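Long-range contact in glutamate receptor IIB (Drosophila melanogaster, PDB 4WXJ), which probably acts as a glutamate-gated ion channel at the fly neuromuscular junction, and is represented here by its glutamate-bound ligand-binding domain: residues 110-124 and 214-228. Sequence-based numbering, arbitrary orientation.
Sequences TVPFMQLGISILSYK and LTQIGESFGEKHYGI
Tyr226 packs against Phe113, Met114 and Leu116 where the antiparallel segments 110-124 and 214-228 pair. Tyr226 N gives a hydrogen bond to Met114 O (2.8 Å), and Tyr226 O accepts one from Phe113 N. Tyr226 CB sits over one face of the Phe113 ring, toward the rim, 3.5 Å from Phe113 CZ. This is a CH-pi contact. With Tyr226 CG anti to its own carbonyl carbon (chi1 -65°), the ring extends alongside Met114. Tyr226 CD2 meets Met114 SD at 3.8 Å, an oblique Met-aromatic contact. Leu116 crosses the tyrosine at about a right angle. Its CD2 lies over the ring centre, 3.5 Å from the Tyr226 centroid. Its other methyl, CD1, reaches Tyr226 CE1 and OH, each at 3.6 Å. At the tip, Tyr226 OH is hydrogen-bonded to Glu200 OE1 and Thr202 OG1, and the side chain touches the bound glutamate.

Further along, a beta bulge shifts the register between Leu116 and Ile118. Phe221 and Ile118 then form a paired set of backbone bonds, and Ile118 O also lies over one face of the Phe221 ring. Ile118 CG2 packs on Phe221 CE1 at 3.6 Å. Past the corner at Gly218, Ser122 and Thr215 exchange two more bonds.

Both segments belong to the strands that link the two lobes of the ionotropic glutamate receptor clamshell. The chemistry is backbone pairing plus apolar packing along the tyrosine side chain, with a polar tip. The shared hydroxyl probably helps position the Glu200 carboxylate that binds glutamate.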
loop_
_atom_site.group_PDB
_atom_site.type_symbol
_atom_site.label_atom_id
_atom_site.label_comp_id
_atom_site.label_asym_id
_atom_site.label_seq_id
_atom_site.Cartn_x
_atom_site.Cartn_y
_atom_site.Cartn_z
ATOM N N THR A 110 14.334 -0.054 -4.380
ATOM C CA THR A 110 15.169 -1.170 -3.969
ATOM C C THR A 110 14.557 -2.448 -4.515
ATOM O O THR A 110 13.489 -2.418 -5.132
ATOM C CB THR A 110 15.284 -1.275 -2.437
ATOM O OG1 THR A 110 13.995 -1.560 -1.877
ATOM C CG2 THR A 110 15.817 0.021 -1.847
ATOM N N VAL A 111 15.229 -3.570 -4.294
ATOM C CA VAL A 111 14.594 -4.862 -4.498
ATOM C C VAL A 111 13.370 -4.908 -3.593
ATOM O O VAL A 111 13.367 -4.284 -2.532
ATOM C CB VAL A 111 15.528 -6.041 -4.171
ATOM C CG1 VAL A 111 16.674 -6.106 -5.161
ATOM C CG2 VAL A 111 16.053 -5.930 -2.743
ATOM N N PRO A 112 12.323 -5.638 -4.001
ATOM C CA PRO A 112 11.141 -5.650 -3.133
ATOM C C PRO A 112 11.380 -6.344 -1.797
ATOM O O PRO A 112 12.202 -7.259 -1.728
ATOM C CB PRO A 112 10.107 -6.425 -3.955
ATOM C CG PRO A 112 10.595 -6.371 -5.363
ATOM C CD PRO A 112 12.087 -6.353 -5.266
ATOM N N PHE A 113 10.671 -5.911 -0.756
ATOM C CA PHE A 113 10.725 -6.581 0.543
ATOM C C PHE A 113 9.443 -7.363 0.817
ATOM O O PHE A 113 9.331 -8.045 1.835
ATOM C CB PHE A 113 10.982 -5.570 1.670
ATOM C CG PHE A 113 9.930 -4.501 1.797
ATOM C CD1 PHE A 113 8.775 -4.723 2.530
ATOM C CD2 PHE A 113 10.112 -3.258 1.208
ATOM C CE1 PHE A 113 7.815 -3.736 2.658
ATOM C CE2 PHE A 113 9.158 -2.268 1.331
ATOM C CZ PHE A 113 8.007 -2.506 2.057
ATOM N N MET A 114 8.483 -7.273 -0.098
ATOM C CA MET A 114 7.230 -8.006 0.043
ATOM C C MET A 114 6.544 -8.180 -1.306
ATOM O O MET A 114 6.486 -7.248 -2.112
ATOM C CB MET A 114 6.298 -7.285 1.020
ATOM C CG MET A 114 5.133 -8.134 1.515
ATOM S SD MET A 114 4.131 -7.316 2.778
ATOM C CE MET A 114 5.310 -7.144 4.114
ATOM N N GLN A 115 6.041 -9.386 -1.550
ATOM C CA GLN A 115 5.260 -9.674 -2.746
ATOM C C GLN A 115 3.810 -9.871 -2.330
ATOM O O GLN A 115 3.529 -10.326 -1.220
ATOM C CB GLN A 115 5.797 -10.910 -3.481
ATOM C CG GLN A 115 5.827 -12.179 -2.651
ATOM C CD GLN A 115 6.356 -13.374 -3.427
ATOM O OE1 GLN A 115 7.322 -13.260 -4.181
ATOM N NE2 GLN A 115 5.722 -14.526 -3.247
ATOM N N LEU A 116 2.892 -9.516 -3.222
ATOM C CA LEU A 116 1.475 -9.501 -2.895
ATOM C C LEU A 116 0.622 -9.582 -4.156
ATOM O O LEU A 116 1.139 -9.688 -5.270
ATOM C CB LEU A 116 1.129 -8.228 -2.113
ATOM C CG LEU A 116 1.600 -6.932 -2.773
ATOM C CD1 LEU A 116 0.549 -5.839 -2.658
ATOM C CD2 LEU A 116 2.916 -6.471 -2.159
ATOM N N GLY A 117 -0.691 -9.527 -3.964
ATOM C CA GLY A 117 -1.629 -9.475 -5.064
ATOM C C GLY A 117 -2.781 -8.549 -4.731
ATOM O O GLY A 117 -2.726 -7.798 -3.756
ATOM N N ILE A 118 -3.823 -8.616 -5.551
ATOM C CA ILE A 118 -5.030 -7.823 -5.365
ATOM C C ILE A 118 -6.216 -8.760 -5.172
ATOM O O ILE A 118 -6.256 -9.847 -5.747
ATOM C CB ILE A 118 -5.284 -6.895 -6.573
ATOM C CG1 ILE A 118 -4.134 -5.897 -6.734
ATOM C CG2 ILE A 118 -6.610 -6.150 -6.420
ATOM C CD1 ILE A 118 -4.150 -5.154 -8.058
ATOM N N SER A 119 -7.177 -8.344 -4.355
ATOM C CA SER A 119 -8.395 -9.119 -4.182
ATOM C C SER A 119 -9.544 -8.216 -3.753
ATOM O O SER A 119 -9.413 -6.989 -3.742
ATOM C CB SER A 119 -8.179 -10.241 -3.164
ATOM O OG SER A 119 -9.196 -11.224 -3.272
ATOM N N ILE A 120 -10.668 -8.834 -3.404
ATOM C CA ILE A 120 -11.903 -8.109 -3.131
ATOM C C ILE A 120 -12.313 -8.237 -1.666
ATOM O O ILE A 120 -12.555 -9.339 -1.179
ATOM C CB ILE A 120 -13.053 -8.626 -4.019
ATOM C CG1 ILE A 120 -12.661 -8.576 -5.500
ATOM C CG2 ILE A 120 -14.322 -7.808 -3.783
ATOM C CD1 ILE A 120 -13.557 -9.409 -6.393
ATOM N N LEU A 121 -12.391 -7.104 -0.971
ATOM C CA LEU A 121 -12.914 -7.073 0.391
ATOM C C LEU A 121 -14.411 -6.811 0.340
ATOM O O LEU A 121 -14.857 -5.835 -0.269
ATOM C CB LEU A 121 -12.214 -6.000 1.230
ATOM C CG LEU A 121 -12.725 -5.849 2.668
ATOM C CD1 LEU A 121 -12.456 -7.108 3.474
ATOM C CD2 LEU A 121 -12.100 -4.639 3.340
ATOM N N SER A 122 -15.182 -7.683 0.983
ATOM C CA SER A 122 -16.635 -7.601 0.932
ATOM C C SER A 122 -17.279 -7.846 2.291
ATOM O O SER A 122 -16.676 -8.436 3.188
ATOM C CB SER A 122 -17.182 -8.608 -0.078
ATOM O OG SER A 122 -18.599 -8.576 -0.104
ATOM N N TYR A 123 -18.515 -7.377 2.426
ATOM C CA TYR A 123 -19.338 -7.688 3.582
ATOM C C TYR A 123 -19.836 -9.118 3.428
ATOM O O TYR A 123 -20.174 -9.539 2.322
ATOM C CB TYR A 123 -20.509 -6.709 3.689
ATOM C CG TYR A 123 -21.136 -6.622 5.063
ATOM C CD1 TYR A 123 -20.675 -5.707 5.999
ATOM C CD2 TYR A 123 -22.196 -7.445 5.419
ATOM C CE1 TYR A 123 -21.245 -5.619 7.254
ATOM C CE2 TYR A 123 -22.774 -7.365 6.672
ATOM C CZ TYR A 123 -22.295 -6.449 7.585
ATOM O OH TYR A 123 -22.865 -6.366 8.835
ATOM N N LYS A 124 -19.867 -9.867 4.524
ATOM C CA LYS A 124 -20.339 -11.246 4.484
ATOM C C LYS A 124 -21.804 -11.318 4.061
ATOM O O LYS A 124 -22.578 -10.394 4.312
ATOM C CB LYS A 124 -20.149 -11.917 5.847
ATOM C CG LYS A 124 -18.727 -12.382 6.106
ATOM C CD LYS A 124 -18.589 -13.029 7.473
ATOM C CE LYS A 124 -17.245 -13.723 7.617
ATOM N NZ LYS A 124 -16.897 -13.986 9.041
ATOM N N LEU A 214 -16.545 -9.153 7.736
ATOM C CA LEU A 214 -15.963 -9.010 6.403
ATOM C C LEU A 214 -15.313 -10.305 5.925
ATOM O O LEU A 214 -14.906 -11.143 6.727
ATOM C CB LEU A 214 -14.929 -7.885 6.399
ATOM C CG LEU A 214 -15.419 -6.523 6.890
ATOM C CD1 LEU A 214 -14.282 -5.515 6.851
ATOM C CD2 LEU A 214 -16.600 -6.039 6.063
ATOM N N THR A 215 -15.216 -10.455 4.607
ATOM C CA THR A 215 -14.589 -11.629 4.009
ATOM C C THR A 215 -13.991 -11.289 2.647
ATOM O O THR A 215 -14.273 -10.233 2.077
ATOM C CB THR A 215 -15.596 -12.788 3.845
ATOM O OG1 THR A 215 -14.914 -13.959 3.376
ATOM C CG2 THR A 215 -16.704 -12.416 2.864
ATOM N N GLN A 216 -13.164 -12.194 2.134
ATOM C CA GLN A 216 -12.554 -12.028 0.821
ATOM C C GLN A 216 -13.389 -12.745 -0.234
ATOM O O GLN A 216 -13.835 -13.872 -0.016
ATOM C CB GLN A 216 -11.120 -12.566 0.826
ATOM C CG GLN A 216 -10.375 -12.389 -0.497
ATOM C CD GLN A 216 -8.994 -13.023 -0.491
ATOM O OE1 GLN A 216 -8.518 -13.496 -1.522
ATOM N NE2 GLN A 216 -8.342 -13.027 0.667
ATOM N N ILE A 217 -13.604 -12.085 -1.369
ATOM C CA ILE A 217 -14.288 -12.705 -2.499
ATOM C C ILE A 217 -13.274 -13.168 -3.540
ATOM O O ILE A 217 -12.459 -12.382 -4.020
ATOM C CB ILE A 217 -15.296 -11.742 -3.162
ATOM C CG1 ILE A 217 -16.462 -11.468 -2.211
ATOM C CG2 ILE A 217 -15.813 -12.327 -4.485
ATOM C CD1 ILE A 217 -17.462 -10.441 -2.723
ATOM N N GLY A 218 -13.340 -14.450 -3.884
ATOM C CA GLY A 218 -12.516 -15.003 -4.940
ATOM C C GLY A 218 -11.055 -15.148 -4.567
ATOM O O GLY A 218 -10.675 -15.020 -3.401
ATOM N N GLU A 219 -10.237 -15.422 -5.578
ATOM C CA GLU A 219 -8.807 -15.627 -5.400
ATOM C C GLU A 219 -8.036 -14.324 -5.547
ATOM O O GLU A 219 -8.554 -13.336 -6.069
ATOM C CB GLU A 219 -8.288 -16.645 -6.420
ATOM C CG GLU A 219 -8.840 -18.048 -6.241
ATOM C CD GLU A 219 -8.054 -18.859 -5.231
ATOM O OE1 GLU A 219 -6.836 -19.046 -5.434
ATOM O OE2 GLU A 219 -8.655 -19.308 -4.232
ATOM N N SER A 220 -6.790 -14.329 -5.087
ATOM C CA SER A 220 -5.883 -13.223 -5.346
ATOM C C SER A 220 -5.534 -13.201 -6.828
ATOM O O SER A 220 -5.408 -14.252 -7.453
ATOM C CB SER A 220 -4.616 -13.351 -4.499
ATOM O OG SER A 220 -3.642 -12.394 -4.881
ATOM N N PHE A 221 -5.391 -12.004 -7.387
ATOM C CA PHE A 221 -4.950 -11.854 -8.768
ATOM C C PHE A 221 -3.931 -10.728 -8.882
ATOM O O PHE A 221 -3.902 -9.814 -8.056
ATOM C CB PHE A 221 -6.140 -11.593 -9.698
ATOM C CG PHE A 221 -7.018 -10.456 -9.263
ATOM C CD1 PHE A 221 -6.730 -9.154 -9.637
ATOM C CD2 PHE A 221 -8.145 -10.691 -8.489
ATOM C CE1 PHE A 221 -7.543 -8.108 -9.241
ATOM C CE2 PHE A 221 -8.960 -9.648 -8.091
ATOM C CZ PHE A 221 -8.659 -8.355 -8.467
ATOM N N GLY A 222 -3.094 -10.810 -9.911
ATOM C CA GLY A 222 -2.040 -9.837 -10.126
ATOM C C GLY A 222 -0.770 -10.199 -9.379
ATOM O O GLY A 222 -0.796 -11.005 -8.448
ATOM N N GLU A 223 0.340 -9.599 -9.801
ATOM C CA GLU A 223 1.634 -9.772 -9.144
ATOM C C GLU A 223 2.227 -8.410 -8.813
ATOM O O GLU A 223 2.770 -7.737 -9.689
ATOM C CB GLU A 223 2.603 -10.555 -10.035
ATOM C CG GLU A 223 2.221 -12.004 -10.282
ATOM C CD GLU A 223 3.223 -12.719 -11.176
ATOM O OE1 GLU A 223 4.425 -12.374 -11.128
ATOM O OE2 GLU A 223 2.807 -13.621 -11.933
ATOM N N LYS A 224 2.122 -8.009 -7.550
ATOM C CA LYS A 224 2.595 -6.698 -7.120
ATOM C C LYS A 224 3.682 -6.830 -6.057
ATOM O O LYS A 224 3.805 -7.869 -5.408
ATOM C CB LYS A 224 1.425 -5.861 -6.597
ATOM C CG LYS A 224 0.257 -5.743 -7.574
ATOM C CD LYS A 224 0.671 -5.134 -8.916
ATOM C CE LYS A 224 -0.434 -5.267 -9.958
ATOM N NZ LYS A 224 0.071 -5.018 -11.339
ATOM N N HIS A 225 4.468 -5.768 -5.893
ATOM C CA HIS A 225 5.604 -5.772 -4.978
ATOM C C HIS A 225 5.700 -4.470 -4.194
ATOM O O HIS A 225 5.459 -3.393 -4.742
ATOM C CB HIS A 225 6.918 -5.983 -5.741
ATOM C CG HIS A 225 6.861 -7.057 -6.786
ATOM N ND1 HIS A 225 7.051 -8.383 -6.494
ATOM C CD2 HIS A 225 6.652 -6.981 -8.123
ATOM C CE1 HIS A 225 6.951 -9.095 -7.610
ATOM N NE2 HIS A 225 6.713 -8.270 -8.606
ATOM N N TYR A 226 6.061 -4.576 -2.916
ATOM C CA TYR A 226 6.427 -3.410 -2.118
ATOM C C TYR A 226 7.934 -3.215 -2.164
ATOM O O TYR A 226 8.694 -4.165 -1.979
ATOM C CB TYR A 226 5.989 -3.558 -0.660
ATOM C CG TYR A 226 4.497 -3.603 -0.425
ATOM C CD1 TYR A 226 3.601 -3.071 -1.344
ATOM C CD2 TYR A 226 3.987 -4.174 0.731
ATOM C CE1 TYR A 226 2.237 -3.116 -1.115
ATOM C CE2 TYR A 226 2.630 -4.221 0.967
ATOM C CZ TYR A 226 1.761 -3.693 0.043
ATOM O OH TYR A 226 0.408 -3.741 0.286
ATOM N N GLY A 227 8.357 -1.976 -2.395
ATOM C CA GLY A 227 9.767 -1.638 -2.423
ATOM C C GLY A 227 10.032 -0.335 -1.695
ATOM O O GLY A 227 9.144 0.508 -1.566
ATOM N N ILE A 228 11.256 -0.178 -1.205
ATOM C CA ILE A 228 11.678 1.085 -0.621
ATOM C C ILE A 228 12.032 2.046 -1.745
ATOM O O ILE A 228 12.846 1.727 -2.613
ATOM C CB ILE A 228 12.881 0.908 0.325
ATOM C CG1 ILE A 228 12.464 0.090 1.551
ATOM C CG2 ILE A 228 13.432 2.275 0.746
ATOM C CD1 ILE A 228 13.584 -0.175 2.546
#